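Side-chain contacts in beta-lactamase (Burkholderia cenocepacia, PDB 5E2G), which probably hydrolyses beta-lactams to substituted beta-amino acids, as class C beta-lactamases do: residues 29-34 and 232-237; 322-327 and 333-338; 177-182 and 244-249; 25-30 and 224-229. All blocks are in the same frame, centred on the assembly; numbering follows the deposited sequence.

Contact 1: residues 29-34 and 232-237; sequences GIVADG and FVQANM
Val-31 lays its CG2 methyl over the aliphatic stem of Gln-234, CG2 standing 3.6 Å from Gln-234 CG, while its other methyl, CG1, meets the terminal methyl of Met-237, a selenomethionine, with CG1 3.9 Å from CE. The two methyls thus have separate jobs. With CG1 placed opposite the backbone N (chi1 173°), CG2 is left beside that N and facing the helix. Val-31 and Gln-234 pass at a slant, whereas Val-31 and Met-237 approach tip to tip. The selenomethionine chain is extended as far as SE and then bends (chi3 -73°), which carries CE round to the strand, where it also comes within 4.2 Å of Val-31 CB. Met-237 N is bonded to Gln-234 O, 2.9 Å away, within the same segment. The side chain of Gln-234 runs out straight beyond CG, and its amide end comes nearer the strand than the start of the chain does.

Near the end of the helix, Phe-232 O accepts from both the main-chain N and the side-chain ND2 of Asn-236.

On the strand side, Asp-33 and Gly-34 have the positive phi values of a type I' turn, the tight link between strands 25-32 and 35-42. Gly-34 O and Gln-234 NE2 approach to 3.5 Å without making a hydrogen bond. The helix is therefore held against this face of the strand by dispersion between methyl and methylene groups, a cohesion that depends on shape more than on direction.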
loop_
_atom_site.group_PDB
_atom_site.type_symbol
_atom_site.label_atom_id
_atom_site.label_comp_id
_atom_site.label_asym_id
_atom_site.label_seq_id
_atom_site.Cartn_x
_atom_site.Cartn_y
_atom_site.Cartn_z
ATOM N N GLY A 29 -1.030 -13.916 5.651
ATOM C CA GLY A 29 -1.880 -13.542 6.771
ATOM C C GLY A 29 -3.337 -13.649 6.356
ATOM O O GLY A 29 -3.709 -13.210 5.267
ATOM N N ILE A 30 -4.155 -14.240 7.230
ATOM C CA ILE A 30 -5.582 -14.439 6.991
ATOM C C ILE A 30 -6.363 -13.936 8.199
ATOM O O ILE A 30 -6.051 -14.292 9.338
ATOM C CB ILE A 30 -5.922 -15.921 6.731
ATOM C CG1 ILE A 30 -5.355 -16.401 5.391
ATOM C CG2 ILE A 30 -7.425 -16.145 6.797
ATOM C CD1 ILE A 30 -5.966 -15.749 4.193
ATOM N N VAL A 31 -7.379 -13.117 7.947
ATOM C CA VAL A 31 -8.425 -12.820 8.918
ATOM C C VAL A 31 -9.647 -13.628 8.511
ATOM O O VAL A 31 -10.201 -13.428 7.424
ATOM C CB VAL A 31 -8.755 -11.319 8.969
ATOM C CG1 VAL A 31 -9.960 -11.072 9.853
ATOM C CG2 VAL A 31 -7.580 -10.528 9.460
ATOM N N ALA A 32 -10.053 -14.558 9.364
ATOM C CA ALA A 32 -11.196 -15.421 9.094
ATOM C C ALA A 32 -12.183 -15.195 10.228
ATOM O O ALA A 32 -11.959 -15.660 11.350
ATOM C CB ALA A 32 -10.770 -16.878 8.992
ATOM N N ASP A 33 -13.253 -14.454 9.933
ATOM C CA ASP A 33 -14.237 -14.046 10.935
ATOM C C ASP A 33 -13.574 -13.256 12.064
ATOM O O ASP A 33 -13.858 -13.463 13.243
ATOM C CB ASP A 33 -15.000 -15.258 11.481
ATOM C CG ASP A 33 -16.304 -14.875 12.160
ATOM O OD1 ASP A 33 -17.144 -14.204 11.516
ATOM O OD2 ASP A 33 -16.483 -15.247 13.342
ATOM N N GLY A 34 -12.679 -12.336 11.702
ATOM C CA GLY A 34 -11.963 -11.546 12.683
ATOM C C GLY A 34 -10.779 -12.235 13.330
ATOM O O GLY A 34 -9.988 -11.564 14.006
ATOM N N PHE A 232 -2.855 -4.317 10.473
ATOM C CA PHE A 232 -3.337 -3.137 9.760
ATOM C C PHE A 232 -4.647 -3.429 9.027
ATOM O O PHE A 232 -5.597 -2.640 9.094
ATOM C CB PHE A 232 -2.248 -2.668 8.800
ATOM C CG PHE A 232 -2.546 -1.372 8.087
ATOM C CD1 PHE A 232 -3.009 -0.263 8.775
ATOM C CD2 PHE A 232 -2.300 -1.252 6.732
ATOM C CE1 PHE A 232 -3.261 0.936 8.115
ATOM C CE2 PHE A 232 -2.550 -0.051 6.060
ATOM C CZ PHE A 232 -3.028 1.041 6.758
ATOM N N VAL A 233 -4.723 -4.575 8.345
ATOM C CA VAL A 233 -5.964 -4.991 7.688
ATOM C C VAL A 233 -7.100 -5.097 8.698
ATOM O O VAL A 233 -8.224 -4.657 8.436
ATOM C CB VAL A 233 -5.743 -6.318 6.936
ATOM C CG1 VAL A 233 -7.069 -6.931 6.488
ATOM C CG2 VAL A 233 -4.817 -6.098 5.745
ATOM N N GLN A 234 -6.822 -5.659 9.875
ATOM C CA GLN A 234 -7.843 -5.709 10.916
ATOM C C GLN A 234 -8.279 -4.312 11.316
ATOM O O GLN A 234 -9.476 -4.052 11.473
ATOM C CB GLN A 234 -7.333 -6.461 12.145
ATOM C CG GLN A 234 -7.018 -7.922 11.930
ATOM C CD GLN A 234 -6.554 -8.589 13.214
ATOM O OE1 GLN A 234 -5.355 -8.684 13.477
ATOM N NE2 GLN A 234 -7.506 -9.042 14.026
ATOM N N ALA A 235 -7.318 -3.401 11.483
ATOM C CA ALA A 235 -7.647 -2.020 11.826
ATOM C C ALA A 235 -8.515 -1.374 10.747
ATOM O O ALA A 235 -9.444 -0.617 11.055
ATOM C CB ALA A 235 -6.367 -1.219 12.052
ATOM N N ASN A 236 -8.248 -1.682 9.475
ATOM C CA ASN A 236 -9.070 -1.175 8.381
ATOM C C ASN A 236 -10.471 -1.769 8.359
ATOM O O ASN A 236 -11.292 -1.335 7.542
ATOM C CB ASN A 236 -8.374 -1.418 7.044
ATOM C CG ASN A 236 -7.398 -0.306 6.691
ATOM O OD1 ASN A 236 -7.759 0.655 6.022
ATOM N ND2 ASN A 236 -6.160 -0.428 7.158
HETATM N N MSE A 237 -10.767 -2.729 9.231
HETATM C CA MSE A 237 -12.134 -3.200 9.396
HETATM C C MSE A 237 -12.637 -2.944 10.819
HETATM O O MSE A 237 -13.667 -3.480 11.226
HETATM C CB MSE A 237 -12.223 -4.679 9.037
HETATM C CG MSE A 237 -11.765 -4.974 7.621
HETATM SE SE MSE A 237 -12.078 -6.812 7.065
HETATM C CE MSE A 237 -10.694 -7.696 8.121
#

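Contact 2: residues 322-327 and 333-338; sequences TYVAFV and GIVMLA
Phe-326 and Gly-333 form the tight end of this antiparallel hairpin: their CA atoms are 3.9 Å apart, and Phe-326 CB rests 3.8 Å from Gly-333 CA. Having no side chain, Gly-333 lets the strands draw together here. The Phe-326 ring swings away from the pair, placed between its own backbone N and carbonyl carbon (chi1 58°), and meets Trp-269 edge-to-face.

The far end is also close, with Thr-322 CG2 alongside Leu-337 CD2 at 3.5 Å, the two side chains pointing the same way. Between them the packing is looser. Val-324 and Val-335, a non-hydrogen-bonded pair, come no nearer than 4.4 Å, between their CG2 atoms. On the opposite face, SE of the selenomethionine Met-336 lies at the edge of the Tyr-323 ring, 4.3 Å from CD2. Neither face is a solvent side: helix 344-357 packs on Tyr-323 and Ile-334, helix 226-235 on Val-324 and Val-335.

Tyr-323 with Met-336 and Ala-325 with Ile-334 each exchange two backbone hydrogen bonds, the shortest being Met-336 N to Tyr-323 O at 2.8 Å. Backbone bonds thus set the register, and the spaced apolar side chains mainly join the sheet to its helical layers.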
loop_
_atom_site.group_PDB
_atom_site.type_symbol
_atom_site.label_atom_id
_atom_site.label_comp_id
_atom_site.label_asym_id
_atom_site.label_seq_id
_atom_site.Cartn_x
_atom_site.Cartn_y
_atom_site.Cartn_z
ATOM N N THR A 322 3.805 -8.234 -3.167
ATOM C CA THR A 322 2.851 -8.032 -2.087
ATOM C C THR A 322 1.443 -7.882 -2.646
ATOM O O THR A 322 1.250 -7.318 -3.724
ATOM C CB THR A 322 3.205 -6.777 -1.286
ATOM O OG1 THR A 322 4.602 -6.795 -0.999
ATOM C CG2 THR A 322 2.422 -6.712 0.018
ATOM N N TYR A 323 0.458 -8.371 -1.895
ATOM C CA TYR A 323 -0.946 -8.131 -2.205
ATOM C C TYR A 323 -1.736 -8.092 -0.910
ATOM O O TYR A 323 -1.494 -8.893 -0.008
ATOM C CB TYR A 323 -1.532 -9.210 -3.131
ATOM C CG TYR A 323 -2.945 -8.914 -3.600
ATOM C CD1 TYR A 323 -3.227 -7.767 -4.336
ATOM C CD2 TYR A 323 -3.987 -9.779 -3.317
ATOM C CE1 TYR A 323 -4.521 -7.484 -4.771
ATOM C CE2 TYR A 323 -5.282 -9.511 -3.754
ATOM C CZ TYR A 323 -5.542 -8.362 -4.478
ATOM O OH TYR A 323 -6.818 -8.099 -4.908
ATOM N N VAL A 324 -2.693 -7.172 -0.839
ATOM C CA VAL A 324 -3.558 -6.987 0.317
ATOM C C VAL A 324 -4.986 -6.830 -0.177
ATOM O O VAL A 324 -5.240 -6.011 -1.060
ATOM C CB VAL A 324 -3.155 -5.744 1.126
ATOM C CG1 VAL A 324 -4.144 -5.519 2.245
ATOM C CG2 VAL A 324 -1.722 -5.881 1.652
ATOM N N ALA A 325 -5.921 -7.585 0.398
ATOM C CA ALA A 325 -7.319 -7.450 0.003
ATOM C C ALA A 325 -8.219 -7.820 1.170
ATOM O O ALA A 325 -7.937 -8.779 1.889
ATOM C CB ALA A 325 -7.654 -8.327 -1.211
ATOM N N PHE A 326 -9.310 -7.076 1.348
ATOM C CA PHE A 326 -10.202 -7.379 2.459
ATOM C C PHE A 326 -11.604 -6.869 2.151
ATOM O O PHE A 326 -11.806 -6.051 1.252
ATOM C CB PHE A 326 -9.670 -6.796 3.779
ATOM C CG PHE A 326 -9.469 -5.312 3.756
ATOM C CD1 PHE A 326 -8.335 -4.760 3.183
ATOM C CD2 PHE A 326 -10.412 -4.467 4.315
ATOM C CE1 PHE A 326 -8.152 -3.390 3.160
ATOM C CE2 PHE A 326 -10.231 -3.096 4.295
ATOM C CZ PHE A 326 -9.101 -2.559 3.719
ATOM N N VAL A 327 -12.575 -7.402 2.888
ATOM C CA VAL A 327 -13.989 -7.084 2.698
ATOM C C VAL A 327 -14.565 -6.727 4.061
ATOM O O VAL A 327 -14.937 -7.631 4.822
ATOM C CB VAL A 327 -14.765 -8.252 2.058
ATOM C CG1 VAL A 327 -16.213 -7.874 1.853
ATOM C CG2 VAL A 327 -14.151 -8.674 0.732
ATOM N N GLY A 333 -9.982 -11.100 5.276
ATOM C CA GLY A 333 -8.923 -10.432 4.536
ATOM C C GLY A 333 -7.709 -11.318 4.371
ATOM O O GLY A 333 -7.546 -12.311 5.084
ATOM N N ILE A 334 -6.847 -10.936 3.424
ATOM C CA ILE A 334 -5.627 -11.680 3.119
ATOM C C ILE A 334 -4.465 -10.710 2.949
ATOM O O ILE A 334 -4.635 -9.593 2.448
ATOM C CB ILE A 334 -5.779 -12.561 1.856
ATOM C CG1 ILE A 334 -4.549 -13.450 1.658
ATOM C CG2 ILE A 334 -5.972 -11.714 0.623
ATOM C CD1 ILE A 334 -4.734 -14.548 0.614
ATOM N N VAL A 335 -3.282 -11.150 3.374
ATOM C CA VAL A 335 -2.013 -10.476 3.134
ATOM C C VAL A 335 -1.069 -11.492 2.501
ATOM O O VAL A 335 -0.922 -12.603 3.017
ATOM C CB VAL A 335 -1.425 -9.916 4.447
ATOM C CG1 VAL A 335 0.003 -9.476 4.264
ATOM C CG2 VAL A 335 -2.286 -8.781 4.952
HETATM N N MSE A 336 -0.457 -11.135 1.378
HETATM C CA MSE A 336 0.480 -12.040 0.733
HETATM C C MSE A 336 1.825 -11.373 0.536
HETATM O O MSE A 336 1.917 -10.369 -0.157
HETATM C CB MSE A 336 -0.059 -12.512 -0.612
HETATM C CG MSE A 336 -1.408 -13.201 -0.540
HETATM SE SE MSE A 336 -2.212 -13.508 -2.309
HETATM C CE MSE A 336 -0.662 -14.262 -3.213
ATOM N N LEU A 337 2.873 -11.928 1.132
ATOM C CA LEU A 337 4.216 -11.378 1.020
ATOM C C LEU A 337 5.131 -12.446 0.454
ATOM O O LEU A 337 5.158 -13.567 0.961
ATOM C CB LEU A 337 4.751 -10.898 2.371
ATOM C CG LEU A 337 3.785 -10.164 3.295
ATOM C CD1 LEU A 337 4.491 -9.772 4.566
ATOM C CD2 LEU A 337 3.247 -8.950 2.618
ATOM N N ALA A 338 5.880 -12.096 -0.585
ATOM C CA ALA A 338 6.776 -13.038 -1.235
ATOM C C ALA A 338 8.091 -12.342 -1.532
ATOM O O ALA A 338 8.102 -11.190 -1.972
ATOM C CB ALA A 338 6.165 -13.588 -2.527
#

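Contact 3: residues 177-182 and 244-249; sequences FPAIGM and PRLQRA
Leu-246 reaches from helix 244-252 to the end of helix 168-180, where a Schellman motif stops the helix just after Ala-179 and Ile-180. The motif rests on Met-182 N bonded to Phe-177 O at 2.8 Å, with a weaker bond from Gly-181 N to Pro-178 O. Gly-181, with positive phi, is its C-prime residue.

A single methyl of Leu-246 carries the whole contact. Its side chain is extended away from its own helix, CG lying opposite the backbone N (chi1 179°), which pushes the branch point out across the gap between the helices. Ile-180 answers with a less relaxed shape. Its CG1 sits beside the backbone N, on the side away from the carbonyl carbon, and the next bond is turned partway toward eclipsed (chi2 -95°). This rotation directs CD1 onto the leucine, and the two side chains cross at about a right angle. Ala-179 has no torsion to adjust; its CB simply points at the partner helix from the more exposed side, where a thiocyanate ion, probably from the crystallisation liquor, lies about 4 Å from its side chain.

Behind the contact, Leu-246 also touches Leu-176 and Thr-70, and Ile-180 touches Phe-232 and Ala-235 of helix 226-235. Further polar ties flank it: Arg-245 forms salt bridges with Glu-80 and Asp-74, and Ile-180 O accepts from Arg-231. At the centre, Leu-246 CD2 touches both Ile-180 CD1, at 3.7 Å, and Ala-179 CB, at 3.8 Å, the two lying roughly at a right angle as seen from CD2.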
loop_
_atom_site.group_PDB
_atom_site.type_symbol
_atom_site.label_atom_id
_atom_site.label_comp_id
_atom_site.label_asym_id
_atom_site.label_seq_id
_atom_site.Cartn_x
_atom_site.Cartn_y
_atom_site.Cartn_z
ATOM N N PHE A 177 2.732 3.496 13.384
ATOM C CA PHE A 177 2.944 2.066 13.613
ATOM C C PHE A 177 2.612 1.642 15.037
ATOM O O PHE A 177 1.846 0.680 15.204
ATOM C CB PHE A 177 4.385 1.680 13.259
ATOM C CG PHE A 177 4.770 1.937 11.821
ATOM C CD1 PHE A 177 3.809 2.115 10.831
ATOM C CD2 PHE A 177 6.110 1.990 11.463
ATOM C CE1 PHE A 177 4.175 2.339 9.523
ATOM C CE2 PHE A 177 6.482 2.214 10.156
ATOM C CZ PHE A 177 5.516 2.389 9.186
ATOM N N PRO A 178 3.126 2.291 16.092
ATOM C CA PRO A 178 2.731 1.871 17.447
ATOM C C PRO A 178 1.261 2.078 17.745
ATOM O O PRO A 178 0.715 1.377 18.601
ATOM C CB PRO A 178 3.612 2.736 18.363
ATOM C CG PRO A 178 4.031 3.876 17.530
ATOM C CD PRO A 178 4.144 3.354 16.139
ATOM N N ALA A 179 0.592 3.012 17.073
ATOM C CA ALA A 179 -0.824 3.206 17.343
ATOM C C ALA A 179 -1.686 2.104 16.753
ATOM O O ALA A 179 -2.825 1.923 17.196
ATOM C CB ALA A 179 -1.276 4.539 16.802
ATOM N N ILE A 180 -1.178 1.391 15.743
ATOM C CA ILE A 180 -1.796 0.156 15.272
ATOM C C ILE A 180 -1.225 -1.055 15.993
ATOM O O ILE A 180 -1.740 -2.170 15.819
ATOM C CB ILE A 180 -1.594 -0.035 13.752
ATOM C CG1 ILE A 180 -1.758 1.287 13.010
ATOM C CG2 ILE A 180 -2.556 -1.081 13.186
ATOM C CD1 ILE A 180 -3.126 1.501 12.471
ATOM N N GLY A 181 -0.182 -0.872 16.795
ATOM C CA GLY A 181 0.480 -2.007 17.398
ATOM C C GLY A 181 1.291 -2.785 16.388
ATOM O O GLY A 181 1.358 -4.016 16.472
HETATM N N MSE A 182 1.890 -2.098 15.421
HETATM C CA MSE A 182 2.766 -2.733 14.451
HETATM C C MSE A 182 4.206 -2.605 14.937
HETATM O O MSE A 182 4.876 -1.601 14.683
HETATM C CB MSE A 182 2.590 -2.100 13.071
HETATM C CG MSE A 182 1.154 -2.133 12.554
HETATM SE SE MSE A 182 0.930 -1.108 10.900
HETATM C CE MSE A 182 1.918 -2.265 9.708
ATOM N N PRO A 244 -9.957 6.682 18.774
ATOM C CA PRO A 244 -11.026 7.168 17.883
ATOM C C PRO A 244 -10.550 8.011 16.712
ATOM O O PRO A 244 -11.089 7.852 15.608
ATOM C CB PRO A 244 -11.928 7.977 18.828
ATOM C CG PRO A 244 -11.098 8.244 20.037
ATOM C CD PRO A 244 -10.203 7.060 20.174
ATOM N N ARG A 245 -9.573 8.909 16.909
ATOM C CA ARG A 245 -9.113 9.746 15.798
ATOM C C ARG A 245 -8.468 8.905 14.703
ATOM O O ARG A 245 -8.759 9.085 13.514
ATOM C CB ARG A 245 -8.136 10.818 16.287
ATOM C CG ARG A 245 -7.498 11.640 15.156
ATOM C CD ARG A 245 -6.557 12.727 15.687
ATOM N NE ARG A 245 -5.672 13.273 14.652
ATOM C CZ ARG A 245 -4.668 14.121 14.882
ATOM N NH1 ARG A 245 -4.398 14.519 16.123
ATOM N NH2 ARG A 245 -3.928 14.567 13.877
ATOM N N LEU A 246 -7.588 7.979 15.078
ATOM C CA LEU A 246 -6.990 7.118 14.066
ATOM C C LEU A 246 -8.028 6.211 13.425
ATOM O O LEU A 246 -7.969 5.966 12.217
ATOM C CB LEU A 246 -5.851 6.295 14.657
ATOM C CG LEU A 246 -5.198 5.360 13.638
ATOM C CD1 LEU A 246 -4.722 6.101 12.402
ATOM C CD2 LEU A 246 -4.066 4.562 14.234
ATOM N N GLN A 247 -8.993 5.713 14.202
ATOM C CA GLN A 247 -9.995 4.824 13.623
ATOM C C GLN A 247 -10.801 5.536 12.549
ATOM O O GLN A 247 -10.997 4.998 11.454
ATOM C CB GLN A 247 -10.929 4.282 14.695
ATOM C CG GLN A 247 -11.886 3.239 14.143
ATOM C CD GLN A 247 -11.183 1.946 13.757
ATOM O OE1 GLN A 247 -10.980 1.066 14.597
ATOM N NE2 GLN A 247 -10.800 1.828 12.490
ATOM N N ARG A 248 -11.291 6.746 12.853
ATOM C CA ARG A 248 -11.942 7.563 11.831
ATOM C C ARG A 248 -11.006 7.817 10.656
ATOM O O ARG A 248 -11.409 7.687 9.492
ATOM C CB ARG A 248 -12.408 8.891 12.424
ATOM C CG ARG A 248 -13.417 8.742 13.550
ATOM C CD ARG A 248 -14.067 10.072 13.929
ATOM N NE ARG A 248 -13.120 11.035 14.497
ATOM C CZ ARG A 248 -12.909 11.208 15.800
ATOM N NH1 ARG A 248 -13.579 10.480 16.684
ATOM N NH2 ARG A 248 -12.025 12.110 16.219
ATOM N N ALA A 249 -9.746 8.166 10.946
ATOM C CA ALA A 249 -8.778 8.414 9.885
ATOM C C ALA A 249 -8.640 7.204 8.977
ATOM O O ALA A 249 -8.609 7.342 7.749
ATOM C CB ALA A 249 -7.423 8.783 10.482
#

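Contact 4: residues 25-30 and 224-229; sequences GMAIGI and TTAADL
Thr-225 OG1 accepts from Asp-228 N at 3.1 Å with an N-H...O angle of 163°, an N-cap bond that opens the helix whose first residue, Ala-226, presses its methyl against Ala-27 of the strand. The threonine hydroxyl can do this because it is folded back between its own backbone N and carbonyl carbon (chi1 67°), facing the first turn. Thr-225 O then takes Leu-229 N, also at 3.1 Å, so the cap residue is tied to the new helix by both its side chain and its carbonyl. Asp-228 is in turn positioned by its carboxylate, OD2 accepting from His-184 N and hydrogen-bonding to Thr-185 OG1.

The touch across the contact is small and apolar. Ala-226 CB meets Ala-27 CB at 3.5 Å, methyl against methyl. The same Ala-226 CB lies 4.1 Å from Ala-27 C and reaches the start of the following peptide more loosely. Two residues along, Gly-29 brings only its backbone, so the strand passes near the helix start: its CA is 5.6 Å from the CA of Ala-226. Short side chains on both sides thus allow an end of a helix to settle almost directly on a strand.

Ile-28 points the other way, to Val-10 and Ile-14 of helix 3-21, so strand 25-32 has helices on both faces. Its edges are bonded to strands 35-42 and 332-338, while Ala-226 also touches Val-38 and Leu-229 leans on Val-335 and Leu-337.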
loop_
_atom_site.group_PDB
_atom_site.type_symbol
_atom_site.label_atom_id
_atom_site.label_comp_id
_atom_site.label_asym_id
_atom_site.label_seq_id
_atom_site.Cartn_x
_atom_site.Cartn_y
_atom_site.Cartn_z
ATOM N N GLY A 25 10.267 -17.965 -0.546
ATOM C CA GLY A 25 9.451 -17.915 0.647
ATOM C C GLY A 25 8.270 -16.988 0.490
ATOM O O GLY A 25 8.269 -16.065 -0.330
HETATM N N MSE A 26 7.252 -17.256 1.298
HETATM C CA MSE A 26 6.074 -16.411 1.397
HETATM C C MSE A 26 5.541 -16.426 2.815
HETATM O O MSE A 26 5.664 -17.411 3.522
HETATM C CB MSE A 26 4.965 -16.869 0.445
HETATM C CG MSE A 26 5.315 -16.803 -1.012
HETATM SE SE MSE A 26 3.716 -16.957 -2.073
HETATM C CE MSE A 26 2.842 -15.281 -1.574
ATOM N N ALA A 27 4.934 -15.325 3.226
ATOM C CA ALA A 27 4.190 -15.265 4.471
ATOM C C ALA A 27 2.773 -14.828 4.139
ATOM O O ALA A 27 2.578 -13.850 3.410
ATOM C CB ALA A 27 4.843 -14.308 5.468
ATOM N N ILE A 28 1.794 -15.576 4.642
ATOM C CA ILE A 28 0.387 -15.365 4.326
ATOM C C ILE A 28 -0.341 -15.047 5.619
ATOM O O ILE A 28 -0.287 -15.833 6.571
ATOM C CB ILE A 28 -0.245 -16.596 3.657
ATOM C CG1 ILE A 28 0.693 -17.201 2.599
ATOM C CG2 ILE A 28 -1.611 -16.239 3.099
ATOM C CD1 ILE A 28 0.980 -16.312 1.416
ATOM N N GLY A 29 -1.030 -13.916 5.651
ATOM C CA GLY A 29 -1.880 -13.542 6.771
ATOM C C GLY A 29 -3.337 -13.649 6.356
ATOM O O GLY A 29 -3.709 -13.210 5.267
ATOM N N ILE A 30 -4.155 -14.240 7.230
ATOM C CA ILE A 30 -5.582 -14.439 6.991
ATOM C C ILE A 30 -6.363 -13.936 8.199
ATOM O O ILE A 30 -6.051 -14.292 9.338
ATOM C CB ILE A 30 -5.922 -15.921 6.731
ATOM C CG1 ILE A 30 -5.355 -16.401 5.391
ATOM C CG2 ILE A 30 -7.425 -16.145 6.797
ATOM C CD1 ILE A 30 -5.966 -15.749 4.193
ATOM N N THR A 224 8.124 -4.994 6.620
ATOM C CA THR A 224 7.203 -5.415 7.672
ATOM C C THR A 224 7.032 -6.928 7.632
ATOM O O THR A 224 7.519 -7.607 6.724
ATOM C CB THR A 224 5.847 -4.695 7.544
ATOM O OG1 THR A 224 4.983 -5.071 8.626
ATOM C CG2 THR A 224 5.176 -5.034 6.223
ATOM N N THR A 225 6.344 -7.447 8.647
ATOM C CA THR A 225 5.992 -8.856 8.745
ATOM C C THR A 225 4.553 -9.074 8.297
ATOM O O THR A 225 3.759 -8.135 8.195
ATOM C CB THR A 225 6.144 -9.378 10.175
ATOM O OG1 THR A 225 5.174 -8.743 11.012
ATOM C CG2 THR A 225 7.521 -9.093 10.706
ATOM N N ALA A 226 4.217 -10.344 8.059
ATOM C CA ALA A 226 2.846 -10.670 7.694
ATOM C C ALA A 226 1.899 -10.350 8.834
ATOM O O ALA A 226 0.796 -9.840 8.607
ATOM C CB ALA A 226 2.727 -12.138 7.297
ATOM N N ALA A 227 2.319 -10.629 10.070
ATOM C CA ALA A 227 1.470 -10.336 11.218
ATOM C C ALA A 227 1.132 -8.850 11.287
ATOM O O ALA A 227 -0.029 -8.476 11.468
ATOM C CB ALA A 227 2.153 -10.800 12.505
ATOM N N ASP A 228 2.135 -7.984 11.131
ATOM C CA ASP A 228 1.895 -6.551 11.278
ATOM C C ASP A 228 0.992 -6.024 10.172
ATOM O O ASP A 228 0.065 -5.246 10.435
ATOM C CB ASP A 228 3.217 -5.789 11.288
ATOM C CG ASP A 228 3.843 -5.710 12.674
ATOM O OD1 ASP A 228 3.433 -6.460 13.585
ATOM O OD2 ASP A 228 4.761 -4.890 12.848
ATOM N N LEU A 229 1.250 -6.426 8.926
ATOM C CA LEU A 229 0.377 -6.011 7.833
ATOM C C LEU A 229 -1.037 -6.537 8.044
ATOM O O LEU A 229 -2.021 -5.846 7.756
ATOM C CB LEU A 229 0.944 -6.494 6.499
ATOM C CG LEU A 229 0.536 -5.688 5.270
ATOM C CD1 LEU A 229 0.679 -4.208 5.570
ATOM C CD2 LEU A 229 1.390 -6.068 4.082
#

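In the fold
Near the N terminus, strand 25-32 supplies the first segment of both contact 4 and contact 1, which overlap at Gly-29 and Ile-30. Each closes a loop of nearly two hundred residues on helix 226-235, contact 4 at its start and contact 1 further along. Contact 3 opens inside those loops at 177-182 and closes after them at 244-249, so it crosses both, joining the end of helix 168-180 to the helix that follows 226-235. Contact 2 comes last, in series, as a local hairpin. Its strand 332-338 lies beside 25-32, making contacts 1, 2 and 4 neighbours around one sheet, whereas contact 3 belongs to the helical region.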